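Long-range contacts in putative amidohydrolase (Unidentified, PDB 3MKV), which probably acts as a zinc-dependent prolidase of the amidohydrolase superfamily, hydrolysing dipeptides that end in proline: residues 233-238 with 250-255; 273-278 with 319-324; 103-108 with 127-132; 208-213 with 238-243. One frame throughout, in Å; residues are numbered along the deposited sequence.

Interaction 1: 233-238 with 250-255; sequences AHAYTP and RTIEHG. With ZN (zinc ion), chain J; SO4 (sulfate ion), chain K; SO4 (sulfate ion), chain L.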
loop_
_atom_site.group_PDB
_atom_site.type_symbol
_atom_site.label_atom_id
_atom_site.label_comp_id
_atom_site.label_asym_id
_atom_site.label_seq_id
_atom_site.Cartn_x
_atom_site.Cartn_y
_atom_site.Cartn_z
ATOM N N ALA A 233 17.904 -28.038 11.163
ATOM C CA ALA A 233 18.653 -26.833 10.879
ATOM C C ALA A 233 19.904 -27.143 10.111
ATOM O O ALA A 233 20.680 -28.000 10.506
ATOM C CB ALA A 233 19.008 -26.118 12.164
ATOM N N HIS A 234 20.086 -26.437 9.005
ATOM C CA HIS A 234 21.296 -26.524 8.207
ATOM C C HIS A 234 22.381 -25.742 8.966
ATOM O O HIS A 234 22.180 -24.577 9.318
ATOM C CB HIS A 234 20.983 -25.959 6.813
ATOM C CG HIS A 234 22.165 -25.422 6.063
ATOM N ND1 HIS A 234 22.570 -25.940 4.852
ATOM C CD2 HIS A 234 22.985 -24.377 6.315
ATOM C CE1 HIS A 234 23.608 -25.255 4.403
ATOM N NE2 HIS A 234 23.883 -24.304 5.276
ATOM N N ALA A 235 23.500 -26.405 9.258
ATOM C CA ALA A 235 24.605 -25.808 10.033
ATOM C C ALA A 235 25.918 -26.554 9.795
ATOM O O ALA A 235 25.955 -27.781 9.859
ATOM C CB ALA A 235 24.268 -25.798 11.525
ATOM N N TYR A 236 26.996 -25.821 9.535
ATOM C CA TYR A 236 28.296 -26.446 9.246
ATOM C C TYR A 236 29.325 -26.423 10.391
ATOM O O TYR A 236 29.924 -27.456 10.703
ATOM C CB TYR A 236 28.916 -25.837 7.992
ATOM C CG TYR A 236 28.279 -26.288 6.698
ATOM C CD1 TYR A 236 28.160 -27.639 6.395
ATOM C CD2 TYR A 236 27.828 -25.364 5.763
ATOM C CE1 TYR A 236 27.587 -28.059 5.212
ATOM C CE2 TYR A 236 27.249 -25.774 4.573
ATOM C CZ TYR A 236 27.129 -27.124 4.302
ATOM O OH TYR A 236 26.555 -27.544 3.119
ATOM N N THR A 237 29.532 -25.258 11.006
ATOM C CA THR A 237 30.607 -25.072 11.992
ATOM C C THR A 237 30.225 -25.359 13.444
ATOM O O THR A 237 29.059 -25.277 13.827
ATOM C CB THR A 237 31.175 -23.644 11.953
ATOM O OG1 THR A 237 30.160 -22.719 12.362
ATOM C CG2 THR A 237 31.665 -23.286 10.557
ATOM N N PRO A 238 31.227 -25.688 14.268
ATOM C CA PRO A 238 30.948 -25.948 15.679
ATOM C C PRO A 238 30.102 -24.843 16.314
ATOM O O PRO A 238 29.084 -25.124 16.929
ATOM C CB PRO A 238 32.346 -26.011 16.309
ATOM C CG PRO A 238 33.246 -26.480 15.169
ATOM C CD PRO A 238 32.657 -25.841 13.930
ATOM N N ARG A 250 16.251 -30.062 16.853
ATOM C CA ARG A 250 16.320 -31.528 17.018
ATOM C C ARG A 250 17.266 -32.277 16.056
ATOM O O ARG A 250 18.005 -33.173 16.475
ATOM C CB ARG A 250 14.926 -32.144 16.961
ATOM C CG ARG A 250 14.883 -33.651 17.222
ATOM C CD ARG A 250 13.531 -34.050 17.839
ATOM N NE ARG A 250 13.294 -35.489 17.733
ATOM C CZ ARG A 250 13.082 -36.129 16.585
ATOM N NH1 ARG A 250 13.082 -35.452 15.450
ATOM N NH2 ARG A 250 12.895 -37.444 16.570
ATOM N N THR A 251 17.239 -31.940 14.771
ATOM C CA THR A 251 18.211 -32.543 13.868
ATOM C C THR A 251 19.074 -31.481 13.217
ATOM O O THR A 251 18.597 -30.391 12.900
ATOM C CB THR A 251 17.581 -33.533 12.806
ATOM O OG1 THR A 251 16.931 -32.816 11.747
ATOM C CG2 THR A 251 16.588 -34.474 13.469
ATOM N N ILE A 252 20.350 -31.813 13.049
ATOM C CA ILE A 252 21.316 -30.939 12.411
ATOM C C ILE A 252 21.702 -31.505 11.058
ATOM O O ILE A 252 21.904 -32.711 10.908
ATOM C CB ILE A 252 22.590 -30.834 13.243
ATOM C CG1 ILE A 252 22.299 -30.199 14.615
ATOM C CG2 ILE A 252 23.652 -30.077 12.469
ATOM C CD1 ILE A 252 21.970 -28.707 14.560
ATOM N N GLU A 253 21.806 -30.634 10.068
ATOM C CA GLU A 253 21.974 -31.078 8.701
ATOM C C GLU A 253 23.389 -30.781 8.218
ATOM O O GLU A 253 23.872 -29.649 8.325
ATOM C CB GLU A 253 20.934 -30.423 7.784
ATOM C CG GLU A 253 19.490 -30.573 8.254
ATOM C CD GLU A 253 19.044 -32.021 8.415
ATOM O OE1 GLU A 253 19.046 -32.769 7.408
ATOM O OE2 GLU A 253 18.672 -32.403 9.553
ATOM N N HIS A 254 24.041 -31.814 7.691
ATOM C CA HIS A 254 25.400 -31.705 7.183
ATOM C C HIS A 254 26.389 -31.861 8.332
ATOM O O HIS A 254 26.935 -32.951 8.541
ATOM C CB HIS A 254 25.601 -30.382 6.447
ATOM C CG HIS A 254 24.555 -30.107 5.409
ATOM N ND1 HIS A 254 24.260 -30.995 4.394
ATOM C CD2 HIS A 254 23.744 -29.040 5.221
ATOM C CE1 HIS A 254 23.309 -30.487 3.629
ATOM N NE2 HIS A 254 22.978 -29.301 4.109
ATOM N N GLY A 255 26.600 -30.786 9.092
ATOM C CA GLY A 255 27.494 -30.833 10.250
ATOM C C GLY A 255 28.939 -31.127 9.871
ATOM O O GLY A 255 29.689 -31.695 10.661
HETATM ZN ZN ZN J . 21.353 -27.567 3.541
HETATM S S SO4 K . 24.630 -26.267 0.592
HETATM O O1 SO4 K . 25.245 -27.526 0.165
HETATM O O2 SO4 K . 25.480 -25.625 1.592
HETATM O O3 SO4 K . 24.493 -25.374 -0.559
HETATM O O4 SO4 K . 23.318 -26.545 1.178
HETATM S S SO4 L . 13.830 -38.226 20.311
HETATM O O1 SO4 L . 13.534 -38.576 18.924
HETATM O O2 SO4 L . 13.022 -39.037 21.203
HETATM O O3 SO4 L . 15.244 -38.467 20.566
HETATM O O4 SO4 L . 13.509 -36.820 20.548
#
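The H234 ring is set beside its carbonyl carbon (chi1 155°) and the H254 ring beside its backbone N (chi1 -51°), and from these neighbouring strands both reach one zinc ion. H234 ND1 and H254 NE2 each bind the zinc at 2.4 Å, and carboxylated K193 is the third protein ligand. The metal joins rings whose planes stand at 84°. G198 O bonds H234 NE2 and so fixes that ring's rotation; T276 OG1 lies too close to H254 ND1 for a certain bond. Y236 slants past H254, CE1 lying 3.3 Å from H254 CB, the rings nearly parallel but slid apart. Y236 OH donates at 2.7 Å, in the plane of its ring, to O2 of a sulfate ion, probably from the crystallisation liquor, which H142 NE2 also holds. Away from the metal the strands pair in parallel, with A233 N to T251 O at 3.0 Å and E253 N to A233 O at 2.9 Å. T251 OG1 donates to E253 OE2 at 2.8 Å; R106 salt-bridges the same oxygen, and H65 ND1 bonds OE1. This beta-alpha-beta unit of the amidohydrolase (beta/alpha)8 barrel carries zinc ligands at its C-terminal strand ends, as in the superfamily's binuclear sites.

Interaction 2: 273-278 with 319-324; sequences VVPTLV and VKMGFG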
loop_
_atom_site.group_PDB
_atom_site.type_symbol
_atom_site.label_atom_id
_atom_site.label_comp_id
_atom_site.label_asym_id
_atom_site.label_seq_id
_atom_site.Cartn_x
_atom_site.Cartn_y
_atom_site.Cartn_z
ATOM N N VAL A 273 22.349 -35.850 13.909
ATOM C CA VAL A 273 22.967 -35.226 12.741
ATOM C C VAL A 273 22.691 -36.018 11.468
ATOM O O VAL A 273 22.601 -37.244 11.485
ATOM C CB VAL A 273 24.497 -35.014 12.906
ATOM C CG1 VAL A 273 25.044 -34.277 11.698
ATOM C CG2 VAL A 273 24.787 -34.213 14.172
ATOM N N VAL A 274 22.540 -35.299 10.365
ATOM C CA VAL A 274 22.295 -35.917 9.068
ATOM C C VAL A 274 23.322 -35.413 8.062
ATOM O O VAL A 274 23.150 -34.344 7.462
ATOM C CB VAL A 274 20.886 -35.597 8.523
ATOM C CG1 VAL A 274 20.660 -36.359 7.232
ATOM C CG2 VAL A 274 19.810 -35.934 9.558
ATOM N N PRO A 275 24.398 -36.190 7.880
ATOM C CA PRO A 275 25.459 -35.883 6.931
ATOM C C PRO A 275 24.926 -36.062 5.526
ATOM O O PRO A 275 24.080 -36.926 5.301
ATOM C CB PRO A 275 26.522 -36.961 7.226
ATOM C CG PRO A 275 26.135 -37.551 8.571
ATOM C CD PRO A 275 24.645 -37.448 8.606
ATOM N N THR A 276 25.419 -35.272 4.581
ATOM C CA THR A 276 24.953 -35.383 3.203
ATOM C C THR A 276 26.132 -35.376 2.228
ATOM O O THR A 276 26.168 -34.589 1.275
ATOM C CB THR A 276 23.942 -34.260 2.872
ATOM O OG1 THR A 276 24.559 -32.974 3.064
ATOM C CG2 THR A 276 22.716 -34.365 3.785
ATOM N N LEU A 277 27.086 -36.275 2.480
ATOM C CA LEU A 277 28.395 -36.304 1.789
ATOM C C LEU A 277 28.360 -36.403 0.259
ATOM O O LEU A 277 29.149 -35.766 -0.433
ATOM C CB LEU A 277 29.269 -37.443 2.346
ATOM C CG LEU A 277 29.479 -37.446 3.859
ATOM C CD1 LEU A 277 30.347 -38.609 4.291
ATOM C CD2 LEU A 277 30.094 -36.128 4.299
ATOM N N VAL A 278 27.462 -37.218 -0.266
ATOM C CA VAL A 278 27.423 -37.465 -1.702
ATOM C C VAL A 278 27.251 -36.171 -2.502
ATOM O O VAL A 278 27.761 -36.039 -3.621
ATOM C CB VAL A 278 26.298 -38.461 -2.059
ATOM C CG1 VAL A 278 24.936 -37.904 -1.633
ATOM C CG2 VAL A 278 26.338 -38.811 -3.544
ATOM N N VAL A 319 27.262 -39.955 18.409
ATOM C CA VAL A 319 26.183 -39.185 17.799
ATOM C C VAL A 319 25.275 -40.060 16.939
ATOM O O VAL A 319 25.729 -40.739 16.012
ATOM C CB VAL A 319 26.734 -38.028 16.949
ATOM C CG1 VAL A 319 25.616 -37.372 16.146
ATOM C CG2 VAL A 319 27.424 -37.007 17.837
ATOM N N LYS A 320 23.989 -40.054 17.270
ATOM C CA LYS A 320 22.970 -40.654 16.422
ATOM C C LYS A 320 22.962 -39.982 15.039
ATOM O O LYS A 320 22.611 -38.800 14.904
ATOM C CB LYS A 320 21.601 -40.532 17.106
ATOM C CG LYS A 320 21.417 -41.493 18.279
ATOM C CD LYS A 320 20.662 -40.879 19.449
ATOM C CE LYS A 320 19.239 -40.474 19.084
ATOM N NZ LYS A 320 18.672 -39.486 20.058
ATOM N N MET A 321 23.361 -40.743 14.018
ATOM C CA MET A 321 23.443 -40.250 12.643
ATOM C C MET A 321 22.334 -40.811 11.758
ATOM O O MET A 321 22.022 -41.997 11.815
ATOM C CB MET A 321 24.802 -40.586 12.030
ATOM C CG MET A 321 25.920 -39.686 12.512
ATOM S SD MET A 321 27.486 -39.985 11.685
ATOM C CE MET A 321 28.092 -41.396 12.609
ATOM N N GLY A 322 21.736 -39.947 10.941
ATOM C CA GLY A 322 20.701 -40.369 10.006
ATOM C C GLY A 322 21.274 -40.394 8.608
ATOM O O GLY A 322 22.413 -40.019 8.393
ATOM N N PHE A 323 20.481 -40.829 7.642
ATOM C CA PHE A 323 20.962 -40.926 6.267
ATOM C C PHE A 323 20.388 -39.784 5.426
ATOM O O PHE A 323 19.184 -39.506 5.468
ATOM C CB PHE A 323 20.576 -42.295 5.697
ATOM C CG PHE A 323 20.955 -42.502 4.256
ATOM C CD1 PHE A 323 22.062 -43.267 3.918
ATOM C CD2 PHE A 323 20.177 -41.974 3.233
ATOM C CE1 PHE A 323 22.404 -43.483 2.580
ATOM C CE2 PHE A 323 20.514 -42.187 1.897
ATOM C CZ PHE A 323 21.631 -42.942 1.575
ATOM N N GLY A 324 21.251 -39.106 4.681
ATOM C CA GLY A 324 20.799 -38.029 3.824
ATOM C C GLY A 324 21.691 -37.843 2.621
ATOM O O GLY A 324 22.842 -38.283 2.619
HETATM O O HOH W 1 24.455 -39.452 5.287
#
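V273 and M321 form a single bridge between backbones that run in roughly the same direction, 33° apart from end to end. V273 uses both its polar backbone atoms: its N donates to K320 O at 3.1 Å, and its O receives G322 N at 2.9 Å, while M321 CA-H also points at V273 O from 3.3 Å. P275 has no N-H to offer G322 O; further on, a water links the two segments, lying 2.6 Å from P275 O and 3.3 Å from G324 N. Segment 319-324 has no regular strand geometry, yet it follows helix 307-317, runs beside strand 272-274 and bonds through F323 to the backbone of L64. It probably takes the place of the eighth strand in the (beta/alpha)8 barrel of this superfamily, closing the ring just before the zinc ligand D326. Among the side chains, V273 turns CG1 opposite its backbone N (chi1 -176°), which brings CG2 to 3.8 Å from V319 CG1, the two branches meeting at a slant beside M314. Past the bridge, P275 CD lies 3.4 Å from G322 O, and P275 CG meets M321 SD, the two side chains at about a right angle. The bare backbone of G324 lets V274 CG1 and T276 CG2 both come close. With OG1 between its backbone N and carbonyl carbon (chi1 59°) and turned toward H254, T276 rests CG2 3.8 Å from G324 C. K320 NZ leads away to G270 O.

Interaction 3: 103-108 with 127-132; sequences TTVRDA and PRLFVS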
loop_
_atom_site.group_PDB
_atom_site.type_symbol
_atom_site.label_atom_id
_atom_site.label_comp_id
_atom_site.label_asym_id
_atom_site.label_seq_id
_atom_site.Cartn_x
_atom_site.Cartn_y
_atom_site.Cartn_z
ATOM N N THR A 103 11.596 -45.673 0.283
ATOM C CA THR A 103 10.157 -45.751 0.444
ATOM C C THR A 103 9.634 -44.583 1.263
ATOM O O THR A 103 8.440 -44.286 1.248
ATOM C CB THR A 103 9.703 -47.114 1.033
ATOM O OG1 THR A 103 10.509 -47.454 2.164
ATOM C CG2 THR A 103 9.847 -48.208 -0.002
ATOM N N THR A 104 10.540 -43.920 1.976
ATOM C CA THR A 104 10.194 -42.688 2.671
ATOM C C THR A 104 11.326 -41.687 2.490
ATOM O O THR A 104 12.501 -42.066 2.469
ATOM C CB THR A 104 9.951 -42.897 4.183
ATOM O OG1 THR A 104 8.831 -43.764 4.385
ATOM C CG2 THR A 104 9.660 -41.562 4.863
ATOM N N VAL A 105 10.970 -40.414 2.338
ATOM C CA VAL A 105 11.965 -39.350 2.384
ATOM C C VAL A 105 11.507 -38.155 3.217
ATOM O O VAL A 105 10.308 -37.870 3.327
ATOM C CB VAL A 105 12.359 -38.874 0.984
ATOM C CG1 VAL A 105 13.122 -39.982 0.238
ATOM C CG2 VAL A 105 11.108 -38.405 0.207
ATOM N N ARG A 106 12.472 -37.465 3.816
ATOM C CA ARG A 106 12.187 -36.196 4.466
ATOM C C ARG A 106 12.692 -35.107 3.552
ATOM O O ARG A 106 13.890 -35.029 3.254
ATOM C CB ARG A 106 12.860 -36.097 5.835
ATOM C CG ARG A 106 12.376 -34.921 6.674
ATOM C CD ARG A 106 13.091 -34.875 8.003
ATOM N NE ARG A 106 14.525 -34.652 7.830
ATOM C CZ ARG A 106 15.341 -34.301 8.814
ATOM N NH1 ARG A 106 14.853 -34.122 10.030
ATOM N NH2 ARG A 106 16.636 -34.124 8.583
ATOM N N ASP A 107 11.769 -34.277 3.079
ATOM C CA ASP A 107 12.154 -33.184 2.210
ATOM C C ASP A 107 12.554 -31.979 3.054
ATOM O O ASP A 107 11.806 -31.539 3.934
ATOM C CB ASP A 107 11.051 -32.840 1.209
ATOM C CG ASP A 107 11.470 -31.747 0.252
ATOM O OD1 ASP A 107 11.506 -30.569 0.666
ATOM O OD2 ASP A 107 11.776 -32.059 -0.911
ATOM N N ALA A 108 13.747 -31.463 2.783
ATOM C CA ALA A 108 14.369 -30.473 3.636
ATOM C C ALA A 108 14.060 -29.039 3.208
ATOM O O ALA A 108 14.549 -28.092 3.810
ATOM C CB ALA A 108 15.875 -30.714 3.687
ATOM N N PRO A 127 8.262 -41.769 -3.051
ATOM C CA PRO A 127 8.429 -42.089 -1.648
ATOM C C PRO A 127 7.327 -41.415 -0.831
ATOM O O PRO A 127 6.806 -40.381 -1.229
ATOM C CB PRO A 127 9.785 -41.465 -1.300
ATOM C CG PRO A 127 10.428 -41.114 -2.598
ATOM C CD PRO A 127 9.323 -40.894 -3.571
ATOM N N ARG A 128 6.966 -42.011 0.295
ATOM C CA ARG A 128 6.148 -41.334 1.271
ATOM C C ARG A 128 6.908 -40.076 1.657
ATOM O O ARG A 128 8.129 -40.112 1.830
ATOM C CB ARG A 128 5.938 -42.235 2.486
ATOM C CG ARG A 128 5.336 -41.532 3.674
ATOM C CD ARG A 128 5.217 -42.474 4.851
ATOM N NE ARG A 128 4.476 -43.689 4.522
ATOM C CZ ARG A 128 5.041 -44.807 4.082
ATOM N NH1 ARG A 128 6.354 -44.859 3.913
ATOM N NH2 ARG A 128 4.292 -45.873 3.818
ATOM N N LEU A 129 6.196 -38.957 1.770
ATOM C CA LEU A 129 6.857 -37.652 1.916
ATOM C C LEU A 129 6.653 -37.031 3.281
ATOM O O LEU A 129 5.527 -36.839 3.724
ATOM C CB LEU A 129 6.370 -36.678 0.847
ATOM C CG LEU A 129 6.762 -36.874 -0.621
ATOM C CD1 LEU A 129 6.316 -35.658 -1.424
ATOM C CD2 LEU A 129 8.259 -37.072 -0.777
ATOM N N PHE A 130 7.750 -36.719 3.950
ATOM C CA PHE A 130 7.700 -35.889 5.149
ATOM C C PHE A 130 8.287 -34.530 4.790
ATOM O O PHE A 130 9.512 -34.378 4.682
ATOM C CB PHE A 130 8.491 -36.521 6.289
ATOM C CG PHE A 130 7.755 -37.618 7.002
ATOM C CD1 PHE A 130 7.642 -38.881 6.435
ATOM C CD2 PHE A 130 7.188 -37.392 8.240
ATOM C CE1 PHE A 130 6.979 -39.893 7.088
ATOM C CE2 PHE A 130 6.511 -38.407 8.901
ATOM C CZ PHE A 130 6.407 -39.660 8.326
ATOM N N VAL A 131 7.407 -33.545 4.605
ATOM C CA VAL A 131 7.790 -32.268 4.014
ATOM C C VAL A 131 8.000 -31.136 5.029
ATOM O O VAL A 131 7.356 -31.081 6.083
ATOM C CB VAL A 131 6.755 -31.840 2.955
ATOM C CG1 VAL A 131 6.555 -32.969 1.923
ATOM C CG2 VAL A 131 5.442 -31.492 3.621
ATOM N N SER A 132 8.910 -30.234 4.680
ATOM C CA SER A 132 9.251 -29.088 5.505
ATOM C C SER A 132 8.524 -27.817 5.067
ATOM O O SER A 132 8.519 -26.828 5.793
ATOM C CB SER A 132 10.753 -28.827 5.421
ATOM O OG SER A 132 11.492 -29.847 6.066
HETATM O O HOH W 2 9.529 -29.751 2.261
#
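V105 and F130 give up the most surface here, with D107 next, and all three also carry backbone bonds of the parallel strand pair. V105 N donates to R128 O at 2.9 Å, and V105 O accepts F130 N at 2.9 Å; both bonds are nearly straight. On the face shared with L129, V105 CG1 stands opposite the carbonyl carbon (chi1 -68°), so that CG2 falls between the backbone N and the carbonyl carbon. From there CG2 presses on L129 CD2 at 3.3 Å, the two side chains side by side, and on P127 CB at 3.7 Å. F130 lies on the other face, its CD1 3.7 Å from T104 CG2. The other branch of T104, OG1, accepts R128 NH1 at 2.7 Å, in the guanidinium plane, and salt bridges to D379 and D407 hold the arginine further. D107 N donates to F130 O at 2.8 Å. D107 O then takes S132 OG at 2.7 Å, in the carbonyl plane, while the carboxylate bonds the backbone N atoms of G109 and V68. R106, on the F130 face, sends its guanidinium away to L64 O, bonded by NE, and T251. Helix 113-120 makes the beta-alpha-beta crossover between these strands; strand 102-107 lies between 56-63 and 128-131, helix 83-99 packs on T103 and P127 through L98 and M97, and A108 O meets carboxylated K193 beyond the strand end.

Interaction 4: 208-213 with 238-243; sequences GVFGYS and PAAIAR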
loop_
_atom_site.group_PDB
_atom_site.type_symbol
_atom_site.label_atom_id
_atom_site.label_comp_id
_atom_site.label_asym_id
_atom_site.label_seq_id
_atom_site.Cartn_x
_atom_site.Cartn_y
_atom_site.Cartn_z
ATOM N N GLY A 208 30.533 -19.997 6.903
ATOM C CA GLY A 208 30.687 -19.927 8.358
ATOM C C GLY A 208 29.837 -18.919 9.124
ATOM O O GLY A 208 29.845 -18.900 10.355
ATOM N N VAL A 209 29.111 -18.070 8.406
ATOM C CA VAL A 209 28.237 -17.082 9.038
ATOM C C VAL A 209 27.104 -17.772 9.795
ATOM O O VAL A 209 26.672 -18.852 9.407
ATOM C CB VAL A 209 27.610 -16.137 7.987
ATOM C CG1 VAL A 209 26.643 -16.919 7.091
ATOM C CG2 VAL A 209 26.895 -14.961 8.668
ATOM N N PHE A 210 26.627 -17.141 10.870
ATOM C CA PHE A 210 25.492 -17.650 11.625
ATOM C C PHE A 210 24.188 -17.364 10.896
ATOM O O PHE A 210 24.042 -16.339 10.235
ATOM C CB PHE A 210 25.409 -16.999 13.008
ATOM C CG PHE A 210 26.506 -17.408 13.952
ATOM C CD1 PHE A 210 27.413 -18.392 13.607
ATOM C CD2 PHE A 210 26.600 -16.825 15.215
ATOM C CE1 PHE A 210 28.419 -18.775 14.484
ATOM C CE2 PHE A 210 27.596 -17.208 16.105
ATOM C CZ PHE A 210 28.512 -18.184 15.734
ATOM N N GLY A 211 23.233 -18.270 11.027
ATOM C CA GLY A 211 21.889 -18.011 10.551
ATOM C C GLY A 211 20.957 -17.764 11.720
ATOM O O GLY A 211 20.747 -18.647 12.544
ATOM N N TYR A 212 20.405 -16.557 11.797
ATOM C CA TYR A 212 19.433 -16.210 12.835
ATOM C C TYR A 212 20.066 -15.912 14.184
ATOM O O TYR A 212 21.141 -16.412 14.512
ATOM C CB TYR A 212 18.365 -17.315 12.995
ATOM C CG TYR A 212 17.269 -17.255 11.947
ATOM C CD1 TYR A 212 16.928 -18.376 11.186
ATOM C CD2 TYR A 212 16.603 -16.071 11.699
ATOM C CE1 TYR A 212 15.941 -18.318 10.228
ATOM C CE2 TYR A 212 15.610 -15.999 10.739
ATOM C CZ TYR A 212 15.281 -17.117 10.002
ATOM O OH TYR A 212 14.287 -17.009 9.045
ATOM N N SER A 213 19.379 -15.087 14.961
ATOM C CA SER A 213 19.695 -14.884 16.365
ATOM C C SER A 213 19.113 -16.037 17.173
ATOM O O SER A 213 18.232 -16.749 16.696
ATOM C CB SER A 213 19.057 -13.580 16.847
ATOM O OG SER A 213 17.638 -13.673 16.844
ATOM N N PRO A 238 31.227 -25.688 14.268
ATOM C CA PRO A 238 30.948 -25.948 15.679
ATOM C C PRO A 238 30.102 -24.843 16.314
ATOM O O PRO A 238 29.084 -25.124 16.929
ATOM C CB PRO A 238 32.346 -26.011 16.309
ATOM C CG PRO A 238 33.246 -26.480 15.169
ATOM C CD PRO A 238 32.657 -25.841 13.930
ATOM N N ALA A 239 30.525 -23.594 16.169
ATOM C CA ALA A 239 29.784 -22.468 16.735
ATOM C C ALA A 239 28.306 -22.473 16.320
ATOM O O ALA A 239 27.420 -22.305 17.151
ATOM C CB ALA A 239 30.443 -21.165 16.331
ATOM N N ALA A 240 28.054 -22.663 15.025
ATOM C CA ALA A 240 26.695 -22.662 14.487
ATOM C C ALA A 240 25.904 -23.912 14.885
ATOM O O ALA A 240 24.730 -23.840 15.250
ATOM C CB ALA A 240 26.737 -22.503 12.982
ATOM N N ILE A 241 26.556 -25.062 14.830
ATOM C CA ILE A 241 25.945 -26.281 15.314
ATOM C C ILE A 241 25.573 -26.173 16.792
ATOM O O ILE A 241 24.457 -26.500 17.193
ATOM C CB ILE A 241 26.888 -27.452 15.128
ATOM C CG1 ILE A 241 27.149 -27.676 13.630
ATOM C CG2 ILE A 241 26.321 -28.684 15.812
ATOM C CD1 ILE A 241 28.228 -28.707 13.327
ATOM N N ALA A 242 26.514 -25.697 17.599
ATOM C CA ALA A 242 26.323 -25.612 19.042
ATOM C C ALA A 242 25.150 -24.717 19.460
ATOM O O ALA A 242 24.360 -25.084 20.336
ATOM C CB ALA A 242 27.627 -25.152 19.720
ATOM N N ARG A 243 25.039 -23.538 18.851
ATOM C CA ARG A 243 24.005 -22.580 19.266
ATOM C C ARG A 243 22.615 -23.081 18.890
ATOM O O ARG A 243 21.650 -22.931 19.650
ATOM C CB ARG A 243 24.263 -21.191 18.676
ATOM C CG ARG A 243 24.544 -21.197 17.186
ATOM C CD ARG A 243 25.161 -19.879 16.723
ATOM N NE ARG A 243 24.371 -18.726 17.147
ATOM C CZ ARG A 243 23.429 -18.136 16.411
ATOM N NH1 ARG A 243 23.132 -18.585 15.191
ATOM N NH2 ARG A 243 22.779 -17.089 16.901
#
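Y212 O is gripped end-on by two nitrogens of R243, NH1 and NH2, each at 3.0 Å. Both bonds lie in the guanidinium plane, and NH2 meets a lone pair of the carbonyl oxygen. The contact belongs to the outer layer of the (beta/alpha)8 barrel, where the loop 208-213, leading into helix 214-225, packs on the first turns of helix 238-246. R243 starts with CG between its backbone N and carbonyl carbon (chi1 49°) and bends at chi3, which folds the chain over F210. R243 CD sits 3.6 Å above the centroid of the F210 ring, 11° off its normal, in a CH-pi contact. The guanidinium continues almost parallel to the ring, the planes 7° apart, but shifted toward the rim, with R243 NE 3.5 Å from F210 CD2. One side chain thus ties the ring and a carbonyl two residues further on to helix 238-246. S213 next to it is the N-cap of helix 214-225, and its OG also bonds E216. F210 makes backbone hydrogen bonds to a second subunit, on whose G226 V209 packs. At the ring's edge, near its plane, A239 CB lies 3.6 Å from F210 CZ.

How the interactions relate
Interactions 1 and 3 pair strands, and interaction 2 pairs strand 272-274 with an irregular segment; all three are buried in the barrel. The centre of interaction 4 lies about 22 Å from the centre of the chain, in the outer layer beside a second subunit. Interactions 1 and 2 continue one sheet, strand 251-254 pairing with 232-235 and with 272-274. Interaction 3, on the 56-63 side, reaches interaction 1 by the R106-E253 salt bridge. Interaction 4 shares P238 with interaction 1 and uses the helix connecting its two strands. Metal coordination marks interaction 1; a water and bare glycine backbone mark interaction 2, regular parallel pairing interaction 3, and an arginine held between a ring face and a carbonyl interaction 4.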